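Local coordinates for putative glyoxalase superfamily protein (Ralstonia eutropha, PDB 3IUZ) that probably acts as an iron-dependent dioxygenase of the 2-oxoadipate dioxygenase/decarboxylase family, converting 2-oxoadipate to 2-hydroxyglutarate, at residues A[27-32]-A[137-142]; A[80-85]-A[302-307]; A[229-234]-A[284-289]. All coordinates share one frame; numbering follows the deposited sequence.

All three contacts reach the same mixed sheet. Contact 2 is deepest: buried side chains on strands 80-87 and 293-306 face one another through a carboxylate, an imidazole and a water. Contact 1 shares its sheet neighbourhood, because Gln141 hydrogen-bonds to the backbone of strand 80-87, yet it is a partly buried van der Waals contact without hydrogen bonds between the segments. Contact 3 lies across the chain's centre from contact 1, about 34 Å away between centres, and is also buried despite its distance from that centre, Arg284 being partly exposed. There strand 281-287, the antiparallel neighbour of 293-306, is tied to helix 224-232 by a salt bridge, and Leu85 of contact 2 packs on Asn234.

Contact 1 of 3, residues A[27-32]-A[137-142]; sequences SVPDGL and EGIAQF
The turn leading into strand 141-147 offers Gly138 and Ile139 to Pro29 and Leu32, which come from the loop that follows helix 16-25. Pro29 lays its ring against the backbone of the turn: CB lies 3.7 Å from Gly138 CA, and CG comes to 3.5 Å from Gly138 O. With no CB, Gly138 lets the proline approach this closely. The same ring atom brushes Ile139, Pro29 CG standing 4.3 Å from Ile139 CG1.

Ile139 does most of its touching with the longer branch. CG1 points away from the carbonyl carbon (chi1 -74°), and the extended branch carries CD1 to 3.7 Å from Leu32 CD2, a methyl-to-methyl contact. Leu32 CD2 also packs over the shaft of that branch, 3.8 Å from Ile139 CG1. Everything across the contact is van der Waals packing. Helix 42-60 closes in from nearby, with Gln47 on Pro29 and Asn50 on Ile139, while Glu137 O accepts a hydrogen bond from Arg242. The result is plain loop-on-loop packing, an N-terminal connection resting on the turn before a strand of the mixed glyoxalase-type sheet.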
ATOM      1  N   SER A  27      -1.763 -11.642 -11.663  1.00 26.16           N
ATOM      2  CA  SER A  27      -1.657 -13.072 -11.347  1.00 26.22           C
ATOM      3  C   SER A  27      -2.061 -13.354  -9.945  1.00 25.21           C
ATOM      4  O   SER A  27      -1.731 -12.601  -9.007  1.00 25.14           O
ATOM      5  CB  SER A  27      -0.247 -13.593 -11.515  1.00 26.48           C
ATOM      6  OG  SER A  27       0.102 -13.520 -12.866  1.00 30.37           O
ATOM      7  N   VAL A  28      -2.771 -14.468  -9.783  1.00 23.87           N
ATOM      8  CA  VAL A  28      -3.058 -14.980  -8.470  1.00 21.69           C
ATOM      9  C   VAL A  28      -2.038 -16.057  -8.220  1.00 21.76           C
ATOM     10  O   VAL A  28      -1.888 -16.997  -8.999  1.00 20.74           O
ATOM     11  CB  VAL A  28      -4.519 -15.552  -8.375  1.00 21.01           C
ATOM     12  CG1 VAL A  28      -4.732 -16.259  -7.053  1.00 20.31           C
ATOM     13  CG2 VAL A  28      -5.521 -14.467  -8.552  1.00 21.76           C
ATOM     14  N   PRO A  29      -1.357 -15.989  -7.094  1.00 21.43           N
ATOM     15  CA  PRO A  29      -0.402 -17.072  -6.823  1.00 21.52           C
ATOM     16  C   PRO A  29      -1.064 -18.439  -6.709  1.00 22.27           C
ATOM     17  O   PRO A  29      -2.208 -18.553  -6.242  1.00 23.08           O
ATOM     18  CB  PRO A  29       0.212 -16.674  -5.475  1.00 21.85           C
ATOM     19  CG  PRO A  29      -0.733 -15.690  -4.867  1.00 21.17           C
ATOM     20  CD  PRO A  29      -1.549 -15.079  -5.952  1.00 21.92           C
ATOM     21  N   ASP A  30      -0.346 -19.460  -7.149  1.00 23.34           N
ATOM     22  CA  ASP A  30      -0.826 -20.821  -7.089  1.00 24.60           C
ATOM     23  C   ASP A  30      -0.609 -21.351  -5.697  1.00 23.74           C
ATOM     24  O   ASP A  30       0.264 -20.897  -4.987  1.00 23.64           O
ATOM     25  CB  ASP A  30      -0.062 -21.722  -8.046  1.00 25.38           C
ATOM     26  CG  ASP A  30      -0.389 -21.457  -9.492  1.00 30.82           C
ATOM     27  OD1 ASP A  30      -1.573 -21.193  -9.847  1.00 35.51           O
ATOM     28  OD2 ASP A  30       0.572 -21.535 -10.290  1.00 38.63           O
ATOM     29  N   GLY A  31      -1.399 -22.327  -5.307  1.00 21.58           N
ATOM     30  CA  GLY A  31      -1.155 -22.948  -4.020  1.00 20.92           C
ATOM     31  C   GLY A  31      -1.702 -22.286  -2.769  1.00 20.01           C
ATOM     32  O   GLY A  31      -1.301 -22.632  -1.675  1.00 20.33           O
ATOM     33  N   LEU A  32      -2.606 -21.323  -2.876  1.00 18.75           N
ATOM     34  CA  LEU A  32      -3.148 -20.740  -1.642  1.00 18.00           C
ATOM     35  C   LEU A  32      -4.041 -21.791  -0.952  1.00 17.84           C
ATOM     36  O   LEU A  32      -4.834 -22.472  -1.629  1.00 16.81           O
ATOM     37  CB  LEU A  32      -3.917 -19.460  -1.922  1.00 18.55           C
ATOM     38  CG  LEU A  32      -3.118 -18.303  -2.533  1.00 18.86           C
ATOM     39  CD1 LEU A  32      -4.080 -17.096  -2.704  1.00 21.30           C
ATOM     40  CD2 LEU A  32      -1.851 -17.916  -1.731  1.00 18.72           C
ATOM     41  N   GLU A 137       6.095 -15.854  -0.736  1.00 19.07           N
ATOM     42  CA  GLU A 137       6.603 -15.458  -2.043  1.00 20.62           C
ATOM     43  C   GLU A 137       5.538 -15.101  -3.051  1.00 19.89           C
ATOM     44  O   GLU A 137       5.833 -14.404  -4.020  1.00 21.02           O
ATOM     45  CB  GLU A 137       7.475 -16.548  -2.645  1.00 20.62           C
ATOM     46  CG  GLU A 137       8.640 -16.879  -1.779  1.00 25.78           C
ATOM     47  CD  GLU A 137       9.497 -17.996  -2.362  1.00 32.39           C
ATOM     48  OE1 GLU A 137       9.210 -18.483  -3.485  1.00 38.41           O
ATOM     49  OE2 GLU A 137      10.478 -18.367  -1.700  1.00 37.04           O
ATOM     50  N   GLY A 138       4.294 -15.511  -2.823  1.00 18.37           N
ATOM     51  CA  GLY A 138       3.242 -15.279  -3.806  1.00 16.94           C
ATOM     52  C   GLY A 138       2.286 -14.149  -3.490  1.00 16.56           C
ATOM     53  O   GLY A 138       1.886 -13.413  -4.385  1.00 15.61           O
ATOM     54  N   ILE A 139       1.856 -14.039  -2.230  1.00 15.71           N
ATOM     55  CA  ILE A 139       0.967 -12.967  -1.809  1.00 15.28           C
ATOM     56  C   ILE A 139       1.831 -11.723  -1.669  1.00 15.18           C
ATOM     57  O   ILE A 139       2.960 -11.812  -1.180  1.00 15.27           O
ATOM     58  CB  ILE A 139       0.271 -13.331  -0.475  1.00 15.15           C
ATOM     59  CG1 ILE A 139      -0.815 -14.395  -0.741  1.00 17.34           C
ATOM     60  CG2 ILE A 139      -0.311 -12.097   0.177  1.00 14.30           C
ATOM     61  CD1 ILE A 139      -1.410 -14.989   0.555  1.00 17.53           C
ATOM     62  N   ALA A 140       1.361 -10.564  -2.108  1.00 15.18           N
ATOM     63  CA  ALA A 140       2.155  -9.342  -1.997  1.00 16.52           C
ATOM     64  C   ALA A 140       2.547  -9.083  -0.571  1.00 17.12           C
ATOM     65  O   ALA A 140       1.739  -9.321   0.341  1.00 16.82           O
ATOM     66  CB  ALA A 140       1.360  -8.120  -2.487  1.00 16.50           C
ATOM     67  N   GLN A 141       3.750  -8.545  -0.381  1.00 17.40           N
ATOM     68  CA  GLN A 141       4.183  -8.098   0.921  1.00 17.54           C
ATOM     69  C   GLN A 141       3.612  -6.715   1.176  1.00 18.66           C
ATOM     70  O   GLN A 141       3.184  -6.034   0.231  1.00 18.39           O
ATOM     71  CB  GLN A 141       5.681  -8.048   1.035  1.00 17.49           C
ATOM     72  CG  GLN A 141       6.349  -9.383   1.061  1.00 16.63           C
ATOM     73  CD  GLN A 141       7.842  -9.235   1.287  1.00 18.87           C
ATOM     74  OE1 GLN A 141       8.317  -9.140   2.430  1.00 21.85           O
ATOM     75  NE2 GLN A 141       8.594  -9.172   0.193  1.00 17.65           N
ATOM     76  N   PHE A 142       3.607  -6.315   2.448  1.00 17.79           N
ATOM     77  CA  PHE A 142       3.340  -4.942   2.843  1.00 17.59           C
ATOM     78  C   PHE A 142       4.632  -4.363   3.354  1.00 18.13           C
ATOM     79  O   PHE A 142       5.341  -4.988   4.197  1.00 18.99           O
ATOM     80  CB  PHE A 142       2.305  -4.864   3.944  1.00 17.90           C
ATOM     81  CG  PHE A 142       0.895  -4.965   3.460  1.00 17.89           C
ATOM     82  CD1 PHE A 142       0.335  -6.188   3.139  1.00 16.73           C
ATOM     83  CD2 PHE A 142       0.146  -3.815   3.262  1.00 15.46           C
ATOM     84  CE1 PHE A 142      -0.974  -6.270   2.654  1.00 18.66           C
ATOM     85  CE2 PHE A 142      -1.148  -3.876   2.789  1.00 17.85           C
ATOM     86  CZ  PHE A 142      -1.726  -5.078   2.480  1.00 19.42           C
TER

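Contact 2 of 3, residues A[80-85]-A[302-307]; sequences FDHGAL and FYEFIT
His82 and Glu304 face each other across a water rather than bonding directly. Water 1 sits in the plane of the imidazole at the ring edge and donates to Glu304 OE1 at 2.9 Å; its modelled 2.5 Å from His82 NE2 is doubtfully short. The carboxylate oxygen itself stops at 3.5 Å from His82 CE1, with ring and carboxylate planes turned 55° apart. Glu304 reaches this spot on a chain extended through CG, while His82 CG sits between its own backbone N and carbonyl carbon (chi1 71°), which brings the ring toward Glu304, alongside Thr240 of the intervening strand. Thr240 OG1 and Gln274 NE2 also hydrogen-bond to Glu304 OE1, so several partners fix that oxygen.

Strand 238-242 runs between the two segments and pairs with both strands; its His238 meets the rings of both His82 and Phe302. His82, His238 and Glu304 cluster here, consistent with the iron site of two histidines and one carboxylate expected of this glyoxalase-superfamily family, although a water, not a metal, lies between His82 and Glu304.

Behind the imidazole, Asp81 would be a second-shell residue if His82 binds iron. His82 ND1 donates to Asp81 OD2 at 2.8 Å, nearly straight at 167°, on the anti lone pair of OD2, which lies close to the ring plane; this fixes the ring's rotation. Asp81 OD1 forms salt bridges with Arg242 and Arg308. Ile306 presses on this carboxylate: its CG2 methyl is 3.5 Å from Asp81 CG, and CD1 reaches to 4.0 Å from Asp81 OD2, coming in near the ring plane at the edge of His82.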
ATOM      1  N   PHE A  80       1.883  -8.769  -8.355  1.00 16.79           N
ATOM      2  CA  PHE A  80       1.868  -7.769  -7.309  1.00 16.61           C
ATOM      3  C   PHE A  80       2.856  -8.174  -6.213  1.00 17.40           C
ATOM      4  O   PHE A  80       2.603  -9.099  -5.440  1.00 15.79           O
ATOM      5  CB  PHE A  80       0.481  -7.573  -6.729  1.00 17.71           C
ATOM      6  CG  PHE A  80       0.331  -6.388  -5.803  1.00 17.78           C
ATOM      7  CD1 PHE A  80       1.221  -5.310  -5.773  1.00 19.57           C
ATOM      8  CD2 PHE A  80      -0.761  -6.349  -4.945  1.00 20.02           C
ATOM      9  CE1 PHE A  80       1.007  -4.236  -4.907  1.00 20.17           C
ATOM     10  CE2 PHE A  80      -0.971  -5.325  -4.122  1.00 17.17           C
ATOM     11  CZ  PHE A  80      -0.105  -4.243  -4.082  1.00 21.54           C
ATOM     12  N   ASP A  81       3.972  -7.461  -6.174  1.00 16.44           N
ATOM     13  CA  ASP A  81       5.071  -7.779  -5.288  1.00 16.54           C
ATOM     14  C   ASP A  81       4.886  -7.222  -3.891  1.00 18.04           C
ATOM     15  O   ASP A  81       5.066  -7.959  -2.908  1.00 17.93           O
ATOM     16  CB  ASP A  81       6.370  -7.249  -5.855  1.00 17.61           C
ATOM     17  CG  ASP A  81       7.581  -7.703  -5.044  1.00 16.97           C
ATOM     18  OD1 ASP A  81       8.119  -8.783  -5.364  1.00 16.59           O
ATOM     19  OD2 ASP A  81       7.965  -6.965  -4.127  1.00 16.51           O
ATOM     20  N   HIS A  82       4.612  -5.921  -3.783  1.00 17.82           N
ATOM     21  CA  HIS A  82       4.348  -5.306  -2.497  1.00 17.33           C
ATOM     22  C   HIS A  82       3.688  -3.942  -2.679  1.00 18.43           C
ATOM     23  O   HIS A  82       3.895  -3.301  -3.721  1.00 16.86           O
ATOM     24  CB  HIS A  82       5.633  -5.158  -1.692  1.00 17.44           C
ATOM     25  CG  HIS A  82       6.589  -4.120  -2.187  1.00 16.79           C
ATOM     26  ND1 HIS A  82       7.553  -4.384  -3.135  1.00 17.01           N
ATOM     27  CD2 HIS A  82       6.783  -2.837  -1.798  1.00 15.97           C
ATOM     28  CE1 HIS A  82       8.303  -3.307  -3.298  1.00 21.32           C
ATOM     29  NE2 HIS A  82       7.837  -2.346  -2.516  1.00 18.98           N
ATOM     30  N   GLY A  83       2.848  -3.555  -1.710  1.00 17.39           N
ATOM     31  CA  GLY A  83       2.403  -2.167  -1.539  1.00 16.85           C
ATOM     32  C   GLY A  83       3.154  -1.543  -0.352  1.00 18.05           C
ATOM     33  O   GLY A  83       3.468  -2.243   0.647  1.00 18.79           O
ATOM     34  N   ALA A  84       3.493  -0.267  -0.460  1.00 17.00           N
ATOM     35  CA  ALA A  84       4.241   0.421   0.594  1.00 17.17           C
ATOM     36  C   ALA A  84       3.353   1.538   1.108  1.00 17.80           C
ATOM     37  O   ALA A  84       2.744   2.267   0.310  1.00 17.75           O
ATOM     38  CB  ALA A  84       5.549   0.994   0.079  1.00 17.14           C
ATOM     39  N   LEU A  85       3.238   1.642   2.430  1.00 17.14           N
ATOM     40  CA  LEU A  85       2.529   2.747   3.031  1.00 17.43           C
ATOM     41  C   LEU A  85       3.264   3.362   4.186  1.00 16.89           C
ATOM     42  O   LEU A  85       4.265   2.818   4.685  1.00 17.16           O
ATOM     43  CB  LEU A  85       1.103   2.369   3.428  1.00 18.57           C
ATOM     44  CG  LEU A  85       0.912   1.238   4.443  1.00 20.77           C
ATOM     45  CD1 LEU A  85      -0.046   1.690   5.536  1.00 25.71           C
ATOM     46  CD2 LEU A  85       0.370  -0.003   3.803  1.00 23.70           C
ATOM     47  N   PHE A 302       3.057   6.273  -6.911  1.00 16.50           N
ATOM     48  CA  PHE A 302       3.783   5.794  -8.100  1.00 16.52           C
ATOM     49  C   PHE A 302       3.686   4.278  -8.274  1.00 17.02           C
ATOM     50  O   PHE A 302       3.204   3.545  -7.368  1.00 16.00           O
ATOM     51  CB  PHE A 302       5.256   6.282  -8.157  1.00 17.36           C
ATOM     52  CG  PHE A 302       6.177   5.788  -7.046  1.00 16.65           C
ATOM     53  CD1 PHE A 302       6.294   6.491  -5.862  1.00 17.27           C
ATOM     54  CD2 PHE A 302       6.951   4.643  -7.209  1.00 15.22           C
ATOM     55  CE1 PHE A 302       7.168   6.102  -4.873  1.00 19.26           C
ATOM     56  CE2 PHE A 302       7.808   4.212  -6.203  1.00 18.44           C
ATOM     57  CZ  PHE A 302       7.933   4.961  -5.029  1.00 19.17           C
ATOM     58  N   TYR A 303       4.049   3.830  -9.469  1.00 15.90           N
ATOM     59  CA  TYR A 303       4.073   2.415  -9.857  1.00 16.34           C
ATOM     60  C   TYR A 303       5.516   2.043 -10.068  1.00 16.24           C
ATOM     61  O   TYR A 303       6.243   2.716 -10.799  1.00 18.31           O
ATOM     62  CB  TYR A 303       3.291   2.211 -11.148  1.00 16.08           C
ATOM     63  CG  TYR A 303       2.965   0.774 -11.518  1.00 15.16           C
ATOM     64  CD1 TYR A 303       3.860  -0.008 -12.234  1.00 15.02           C
ATOM     65  CD2 TYR A 303       1.728   0.236 -11.237  1.00 17.70           C
ATOM     66  CE1 TYR A 303       3.559  -1.303 -12.597  1.00 15.24           C
ATOM     67  CE2 TYR A 303       1.400  -1.052 -11.637  1.00 17.00           C
ATOM     68  CZ  TYR A 303       2.303  -1.816 -12.291  1.00 14.90           C
ATOM     69  OH  TYR A 303       1.981  -3.117 -12.645  1.00 17.76           O
ATOM     70  N   GLU A 304       5.926   0.948  -9.437  1.00 16.09           N
ATOM     71  CA  GLU A 304       7.302   0.545  -9.364  1.00 15.05           C
ATOM     72  C   GLU A 304       7.477  -0.891  -9.863  1.00 15.09           C
ATOM     73  O   GLU A 304       6.556  -1.703  -9.800  1.00 13.55           O
ATOM     74  CB  GLU A 304       7.779   0.644  -7.899  1.00 16.58           C
ATOM     75  CG  GLU A 304       9.216   0.111  -7.610  1.00 18.15           C
ATOM     76  CD  GLU A 304       9.569   0.257  -6.143  1.00 22.84           C
ATOM     77  OE1 GLU A 304       9.217  -0.627  -5.332  1.00 24.12           O
ATOM     78  OE2 GLU A 304      10.150   1.297  -5.809  1.00 24.02           O
ATOM     79  N   PHE A 305       8.666  -1.173 -10.355  1.00 14.33           N
ATOM     80  CA  PHE A 305       9.035  -2.482 -10.843  1.00 15.56           C
ATOM     81  C   PHE A 305      10.171  -3.049  -9.999  1.00 15.74           C
ATOM     82  O   PHE A 305      11.058  -2.318  -9.544  1.00 14.90           O
ATOM     83  CB  PHE A 305       9.528  -2.405 -12.279  1.00 15.19           C
ATOM     84  CG  PHE A 305       8.512  -1.910 -13.231  1.00 17.20           C
ATOM     85  CD1 PHE A 305       7.484  -2.711 -13.649  1.00 17.45           C
ATOM     86  CD2 PHE A 305       8.558  -0.616 -13.692  1.00 20.99           C
ATOM     87  CE1 PHE A 305       6.514  -2.252 -14.531  1.00 18.90           C
ATOM     88  CE2 PHE A 305       7.582  -0.178 -14.601  1.00 23.94           C
ATOM     89  CZ  PHE A 305       6.574  -1.012 -14.996  1.00 20.68           C
ATOM     90  N   ILE A 306      10.169  -4.377  -9.852  1.00 15.77           N
ATOM     91  CA  ILE A 306      11.190  -5.033  -9.054  1.00 15.67           C
ATOM     92  C   ILE A 306      11.522  -6.358  -9.715  1.00 15.76           C
ATOM     93  O   ILE A 306      10.643  -7.014 -10.265  1.00 16.34           O
ATOM     94  CB  ILE A 306      10.701  -5.281  -7.615  1.00 15.79           C
ATOM     95  CG1 ILE A 306      11.860  -5.734  -6.697  1.00 17.65           C
ATOM     96  CG2 ILE A 306       9.528  -6.270  -7.589  1.00 13.63           C
ATOM     97  CD1 ILE A 306      11.517  -5.451  -5.164  1.00 15.76           C
ATOM     98  N   THR A 307      12.804  -6.708  -9.692  1.00 15.70           N
ATOM     99  CA  THR A 307      13.250  -8.054 -10.025  0.50 16.09           C
ATOM    100  C   THR A 307      13.916  -8.673  -8.768  1.00 17.14           C
ATOM    101  O   THR A 307      14.720  -8.014  -8.078  1.00 17.31           O
ATOM    102  CB  THR A 307      14.208  -8.062 -11.256  0.50 16.19           C
ATOM    103  OG1 THR A 307      13.462  -7.795 -12.446  0.50 13.86           O
ATOM    104  CG2 THR A 307      14.902  -9.414 -11.416  0.50 13.51           C
TER
HETATM  105  O   HOH W   1       9.314  -0.322  -2.450  1.00 39.22           O

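Contact 3 of 3, residues A[229-234]-A[284-289]; sequences IATEGN and RQFIGA
Arg284 and Glu232 form a two-pronged salt bridge that joins strand 281-287 to the C-terminal end of helix 224-232. The guanidinium approaches side-on: NE donates to Glu232 OE2 at 2.8 Å and 165°, and NH2 donates to Glu232 OE1 at 2.8 Å and 169°. Both bonds use the syn lone pairs of the carboxylate. The two flat groups are nearly coplanar, with 17° between them, so the pair locks as a ring-like bidentate unit. Both side chains bend at their second torsion to meet: the bend in Glu232 brings its carboxylate to Thr231 OG1 as well as to the arginine, and Arg284 bends toward the helix end.

Glu232 OE2 is gripped a second time, from its anti side, by Thr231 OG1 at 2.6 Å. Two donors on one oxygen, added to the NH2 bond on the other, hold the buried carboxylate firmly and would probably favour its charged form. Trp228 O, one turn back in the helix, is a competing acceptor for the same threonine hydroxyl.

Beside the polar pair, Thr231 turns its methyl toward the strand: CG2 meets the Phe286 ring obliquely, 3.8 Å from Phe286 CZ. Tyr216 of helix 213-222 meets the same ring, and Val298 of the adjacent strand 293-306 packs on both Thr231 and Arg284. Further out, the helix ends directly after Glu232, where Gly233 takes a positive phi while its N still closes the last turn with a hydrogen bond to Ile229 O, 2.7 Å long.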
ATOM      1  N   ILE A 229       2.906  12.592   3.669  1.00 14.76           N
ATOM      2  CA  ILE A 229       1.985  11.994   4.634  1.00 15.03           C
ATOM      3  C   ILE A 229       0.870  12.959   5.005  1.00 15.20           C
ATOM      4  O   ILE A 229      -0.283  12.581   5.107  1.00 15.29           O
ATOM      5  CB  ILE A 229       2.708  11.468   5.890  1.00 15.07           C
ATOM      6  CG1 ILE A 229       3.738  10.399   5.491  1.00 15.84           C
ATOM      7  CG2 ILE A 229       1.654  10.917   6.868  1.00 14.29           C
ATOM      8  CD1 ILE A 229       4.662   9.913   6.620  1.00 14.18           C
ATOM      9  N   ALA A 230       1.208  14.236   5.148  1.00 16.10           N
ATOM     10  CA  ALA A 230       0.199  15.218   5.451  1.00 16.30           C
ATOM     11  C   ALA A 230      -0.931  15.275   4.438  1.00 16.25           C
ATOM     12  O   ALA A 230      -2.082  15.547   4.796  1.00 15.75           O
ATOM     13  CB  ALA A 230       0.849  16.613   5.660  1.00 16.69           C
ATOM     14  N   THR A 231      -0.632  15.011   3.167  1.00 16.01           N
ATOM     15  CA  THR A 231      -1.659  15.121   2.143  1.00 16.39           C
ATOM     16  C   THR A 231      -2.294  13.765   1.865  1.00 16.12           C
ATOM     17  O   THR A 231      -3.492  13.703   1.593  1.00 15.67           O
ATOM     18  CB  THR A 231      -1.136  15.770   0.804  1.00 16.28           C
ATOM     19  OG1 THR A 231      -0.398  14.801   0.039  1.00 16.58           O
ATOM     20  CG2 THR A 231      -0.277  17.000   1.062  1.00 14.57           C
ATOM     21  N   GLU A 232      -1.502  12.700   1.915  1.00 14.89           N
ATOM     22  CA  GLU A 232      -1.987  11.351   1.519  1.00 16.04           C
ATOM     23  C   GLU A 232      -2.300  10.387   2.681  1.00 15.29           C
ATOM     24  O   GLU A 232      -2.938   9.352   2.487  1.00 16.56           O
ATOM     25  CB  GLU A 232      -0.943  10.639   0.621  1.00 16.48           C
ATOM     26  CG  GLU A 232      -0.479  11.452  -0.566  1.00 17.55           C
ATOM     27  CD  GLU A 232      -1.641  11.959  -1.376  1.00 17.32           C
ATOM     28  OE1 GLU A 232      -2.287  11.100  -2.028  1.00 17.75           O
ATOM     29  OE2 GLU A 232      -1.896  13.190  -1.316  1.00 18.00           O
ATOM     30  N   GLY A 233      -1.853  10.720   3.885  1.00 16.10           N
ATOM     31  CA  GLY A 233      -2.084   9.876   5.060  1.00 16.37           C
ATOM     32  C   GLY A 233      -1.524   8.470   4.887  1.00 16.19           C
ATOM     33  O   GLY A 233      -0.363   8.306   4.462  1.00 15.78           O
ATOM     34  N   ASN A 234      -2.362   7.471   5.188  1.00 15.09           N
ATOM     35  CA  ASN A 234      -1.971   6.070   5.080  1.00 14.69           C
ATOM     36  C   ASN A 234      -2.311   5.409   3.751  1.00 14.70           C
ATOM     37  O   ASN A 234      -2.231   4.175   3.628  1.00 14.83           O
ATOM     38  CB  ASN A 234      -2.625   5.265   6.207  1.00 15.14           C
ATOM     39  CG  ASN A 234      -2.424   5.881   7.584  1.00 13.03           C
ATOM     40  OD1 ASN A 234      -3.394   6.054   8.330  1.00 13.61           O
ATOM     41  ND2 ASN A 234      -1.182   6.173   7.947  1.00 14.66           N
ATOM     42  N   ARG A 284      -5.021  18.429  -4.287  1.00 21.12           N
ATOM     43  CA  ARG A 284      -5.382  18.274  -2.896  1.00 21.03           C
ATOM     44  C   ARG A 284      -5.832  19.588  -2.306  1.00 20.19           C
ATOM     45  O   ARG A 284      -5.406  20.682  -2.738  1.00 18.34           O
ATOM     46  CB  ARG A 284      -4.189  17.743  -2.084  1.00 21.01           C
ATOM     47  CG  ARG A 284      -3.734  16.340  -2.459  1.00 21.85           C
ATOM     48  CD  ARG A 284      -4.772  15.251  -2.059  1.00 21.77           C
ATOM     49  NE  ARG A 284      -4.320  13.920  -2.465  1.00 20.32           N
ATOM     50  CZ  ARG A 284      -4.860  13.185  -3.422  1.00 21.00           C
ATOM     51  NH1 ARG A 284      -5.900  13.627  -4.092  1.00 26.30           N
ATOM     52  NH2 ARG A 284      -4.368  11.997  -3.728  1.00 18.53           N
ATOM     53  N   GLN A 285      -6.680  19.468  -1.286  1.00 20.26           N
ATOM     54  CA  GLN A 285      -7.183  20.620  -0.574  1.00 20.78           C
ATOM     55  C   GLN A 285      -6.371  20.929   0.675  1.00 20.01           C
ATOM     56  O   GLN A 285      -5.835  20.057   1.333  1.00 19.66           O
ATOM     57  CB  GLN A 285      -8.640  20.397  -0.190  1.00 22.12           C
ATOM     58  CG  GLN A 285      -9.556  20.311  -1.390  1.00 25.13           C
ATOM     59  CD  GLN A 285     -10.968  19.966  -1.019  1.00 29.47           C
ATOM     60  OE1 GLN A 285     -11.222  19.121  -0.158  1.00 33.83           O
ATOM     61  NE2 GLN A 285     -11.902  20.608  -1.680  1.00 35.05           N
ATOM     62  N   PHE A 286      -6.312  22.198   0.997  1.00 19.29           N
ATOM     63  CA  PHE A 286      -5.671  22.717   2.173  1.00 19.56           C
ATOM     64  C   PHE A 286      -6.473  23.878   2.769  1.00 19.55           C
ATOM     65  O   PHE A 286      -7.256  24.515   2.087  1.00 20.20           O
ATOM     66  CB  PHE A 286      -4.297  23.271   1.848  1.00 19.15           C
ATOM     67  CG  PHE A 286      -3.371  22.280   1.271  1.00 18.32           C
ATOM     68  CD1 PHE A 286      -3.397  21.999  -0.086  1.00 17.65           C
ATOM     69  CD2 PHE A 286      -2.432  21.624   2.074  1.00 18.77           C
ATOM     70  CE1 PHE A 286      -2.492  21.083  -0.638  1.00 18.55           C
ATOM     71  CE2 PHE A 286      -1.553  20.723   1.532  1.00 17.75           C
ATOM     72  CZ  PHE A 286      -1.580  20.451   0.156  1.00 20.12           C
ATOM     73  N   ILE A 287      -6.230  24.167   4.032  1.00 20.56           N
ATOM     74  CA  ILE A 287      -6.885  25.293   4.697  1.00 20.14           C
ATOM     75  C   ILE A 287      -5.961  26.477   4.636  1.00 21.18           C
ATOM     76  O   ILE A 287      -4.795  26.441   5.083  1.00 19.55           O
ATOM     77  CB  ILE A 287      -7.278  24.996   6.141  1.00 20.53           C
ATOM     78  CG1 ILE A 287      -8.144  23.726   6.198  1.00 20.48           C
ATOM     79  CG2 ILE A 287      -7.979  26.242   6.788  1.00 20.08           C
ATOM     80  CD1 ILE A 287      -9.476  23.767   5.438  1.00 22.05           C
ATOM     81  N   GLY A 288      -6.499  27.543   4.056  1.00 23.10           N
ATOM     82  CA  GLY A 288      -5.770  28.790   3.883  1.00 24.88           C
ATOM     83  C   GLY A 288      -5.696  29.670   5.120  1.00 26.29           C
ATOM     84  O   GLY A 288      -6.292  29.363   6.136  1.00 25.82           O
ATOM     85  N   ALA A 289      -4.952  30.764   5.010  1.00 27.23           N
ATOM     86  CA  ALA A 289      -4.676  31.638   6.150  1.00 28.95           C
ATOM     87  C   ALA A 289      -5.955  32.220   6.788  1.00 29.82           C
ATOM     88  O   ALA A 289      -5.949  32.556   7.975  1.00 30.85           O
ATOM     89  CB  ALA A 289      -3.751  32.783   5.739  1.00 29.30           C
TER